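Local coordinates for Mlr6093 protein (Mesorhizobium loti, PDB 2QJ8), which is probably a zinc-dependent hydrolase of the succinylglutamate desuccinylase/aspartoacylase family, acting on ester bonds or on amide bonds outside peptides, at residues H141-G144 with P145-C149. Sequence-based numbering, arbitrary orientation.
Sequences HSFG and PTWDC
Phe143 meets Trp147 and Cys149 where a type I beta turn, Gly144 to Trp147, swings the chain from strand 136-144 into strand 147-149, within the catalytic domain of this zinc-hydrolase family. The inner side of the bend is the tight part. With CG anti to the backbone N (chi1 -166°), the Phe143 ring presents its edge to the Trp147 indole in a T-shaped pair, planes 83° apart, and CE2 comes within 3.8 Å of Trp147 CD2. Cys149 takes another side of the same phenyl ring: its CB lies over one face, offset toward the rim, while SG sits obliquely, 4.3 Å from the ring centroid. A serine in place of Trp147 would probably leave the CD2-CE2 edge of Phe143 without its aromatic partner and that ring freer to turn. The outer side is looser. Pro145, partly exposed at the corner, touches Asn57, and the Asp148 side chain, also partly exposed, leaves the backbone away from strand 136-144 and touches Val274. Beyond the bend, strand 147-149 pairs antiparallel with strand 306-312, whose Ala310 touches both Phe143 and Cys149. One hydrogen bond closes the turn, Trp147 N to Gly144 O at 3.1 Å.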
ATOM      1  N   HIS A 141      -6.799  13.465  -2.530  1.00 31.51           N
ATOM      2  CA  HIS A 141      -7.085  12.799  -1.240  1.00 33.93           C
ATOM      3  C   HIS A 141      -6.715  11.313  -1.133  1.00 35.11           C
ATOM      4  O   HIS A 141      -6.826  10.539  -2.096  1.00 36.03           O
ATOM      5  CB  HIS A 141      -8.566  13.003  -0.938  1.00 33.28           C
ATOM      6  CG  HIS A 141      -9.012  12.467   0.383  1.00 39.11           C
ATOM      7  ND1 HIS A 141      -9.718  11.287   0.503  1.00 41.03           N
ATOM      8  CD2 HIS A 141      -8.850  12.944   1.644  1.00 40.62           C
ATOM      9  CE1 HIS A 141      -9.965  11.057   1.784  1.00 43.18           C
ATOM     10  NE2 HIS A 141      -9.450  12.047   2.497  1.00 40.60           N
ATOM     11  N   SER A 142      -6.227  10.946   0.047  1.00 34.96           N
ATOM     12  CA  SER A 142      -5.832   9.592   0.303  1.00 37.07           C
ATOM     13  C   SER A 142      -7.037   8.828   0.758  1.00 35.54           C
ATOM     14  O   SER A 142      -7.543   9.094   1.826  1.00 33.70           O
ATOM     15  CB  SER A 142      -4.789   9.539   1.404  1.00 37.74           C
ATOM     16  OG  SER A 142      -4.443   8.187   1.660  1.00 39.97           O
ATOM     17  N   PHE A 143      -7.511   7.896  -0.051  1.00 35.53           N
ATOM     18  CA  PHE A 143      -8.652   7.085   0.369  1.00 38.75           C
ATOM     19  C   PHE A 143      -8.204   6.160   1.528  1.00 39.12           C
ATOM     20  O   PHE A 143      -8.922   6.018   2.527  1.00 41.51           O
ATOM     21  CB  PHE A 143      -9.201   6.298  -0.816  1.00 39.99           C
ATOM     22  CG  PHE A 143     -10.540   5.702  -0.558  1.00 38.16           C
ATOM     23  CD1 PHE A 143     -11.676   6.506  -0.597  1.00 39.70           C
ATOM     24  CD2 PHE A 143     -10.673   4.359  -0.249  1.00 37.44           C
ATOM     25  CE1 PHE A 143     -12.912   5.986  -0.362  1.00 39.93           C
ATOM     26  CE2 PHE A 143     -11.920   3.828  -0.000  1.00 32.47           C
ATOM     27  CZ  PHE A 143     -13.041   4.650  -0.071  1.00 35.11           C
ATOM     28  N   GLY A 144      -7.000   5.596   1.402  1.00 38.52           N
ATOM     29  CA  GLY A 144      -6.388   4.721   2.420  1.00 38.01           C
ATOM     30  C   GLY A 144      -5.401   3.839   1.676  1.00 39.13           C
ATOM     31  O   GLY A 144      -5.794   3.280   0.650  1.00 39.94           O
ATOM     32  N   PRO A 145      -4.116   3.709   2.142  1.00 39.32           N
ATOM     33  CA  PRO A 145      -3.161   2.815   1.405  1.00 37.53           C
ATOM     34  C   PRO A 145      -3.444   1.319   1.550  1.00 35.49           C
ATOM     35  O   PRO A 145      -2.832   0.503   0.881  1.00 34.93           O
ATOM     36  CB  PRO A 145      -1.790   3.096   2.027  1.00 37.47           C
ATOM     37  CG  PRO A 145      -2.005   3.949   3.124  1.00 37.29           C
ATOM     38  CD  PRO A 145      -3.472   4.284   3.334  1.00 40.48           C
ATOM     39  N   THR A 146      -4.329   0.973   2.473  1.00 36.63           N
ATOM     40  CA  THR A 146      -4.798  -0.388   2.640  1.00 33.43           C
ATOM     41  C   THR A 146      -6.036  -0.668   1.769  1.00 32.50           C
ATOM     42  O   THR A 146      -6.634  -1.741   1.879  1.00 30.85           O
ATOM     43  CB  THR A 146      -5.158  -0.620   4.077  1.00 34.25           C
ATOM     44  OG1 THR A 146      -6.197   0.280   4.472  1.00 35.82           O
ATOM     45  CG2 THR A 146      -3.932  -0.483   4.991  1.00 31.86           C
ATOM     46  N   TRP A 147      -6.444   0.294   0.936  1.00 30.79           N
ATOM     47  CA  TRP A 147      -7.576   0.141   0.046  1.00 30.32           C
ATOM     48  C   TRP A 147      -7.111   0.320  -1.385  1.00 30.43           C
ATOM     49  O   TRP A 147      -6.120   0.993  -1.638  1.00 31.43           O
ATOM     50  CB  TRP A 147      -8.612   1.235   0.270  1.00 30.57           C
ATOM     51  CG  TRP A 147      -9.429   1.167   1.471  1.00 30.58           C
ATOM     52  CD1 TRP A 147      -9.126   1.697   2.697  1.00 34.95           C
ATOM     53  CD2 TRP A 147     -10.737   0.604   1.585  1.00 31.26           C
ATOM     54  NE1 TRP A 147     -10.162   1.480   3.569  1.00 35.25           N
ATOM     55  CE2 TRP A 147     -11.171   0.822   2.910  1.00 35.17           C
ATOM     56  CE3 TRP A 147     -11.587  -0.062   0.700  1.00 30.40           C
ATOM     57  CZ2 TRP A 147     -12.416   0.375   3.372  1.00 33.65           C
ATOM     58  CZ3 TRP A 147     -12.820  -0.485   1.147  1.00 30.95           C
ATOM     59  CH2 TRP A 147     -13.226  -0.269   2.474  1.00 29.91           C
ATOM     60  N   ASP A 148      -7.824  -0.332  -2.292  1.00 29.18           N
ATOM     61  CA  ASP A 148      -7.735  -0.074  -3.707  1.00 28.09           C
ATOM     62  C   ASP A 148      -9.117   0.568  -3.977  1.00 28.36           C
ATOM     63  O   ASP A 148     -10.122   0.102  -3.448  1.00 27.27           O
ATOM     64  CB  ASP A 148      -7.610  -1.357  -4.490  1.00 25.80           C
ATOM     65  CG  ASP A 148      -7.163  -1.132  -5.914  1.00 34.00           C
ATOM     66  OD1 ASP A 148      -6.686  -0.034  -6.269  1.00 41.34           O
ATOM     67  OD2 ASP A 148      -7.260  -2.079  -6.707  1.00 39.31           O
ATOM     68  N   CYS A 149      -9.153   1.661  -4.728  1.00 28.87           N
ATOM     69  CA  CYS A 149     -10.400   2.282  -5.110  1.00 28.10           C
ATOM     70  C   CYS A 149     -10.294   2.797  -6.532  1.00 27.72           C
ATOM     71  O   CYS A 149      -9.190   2.985  -7.059  1.00 26.70           O
ATOM     72  CB  CYS A 149     -10.829   3.378  -4.134  1.00 30.99           C
ATOM     73  SG  CYS A 149      -9.883   4.895  -4.183  1.00 37.89           S
TER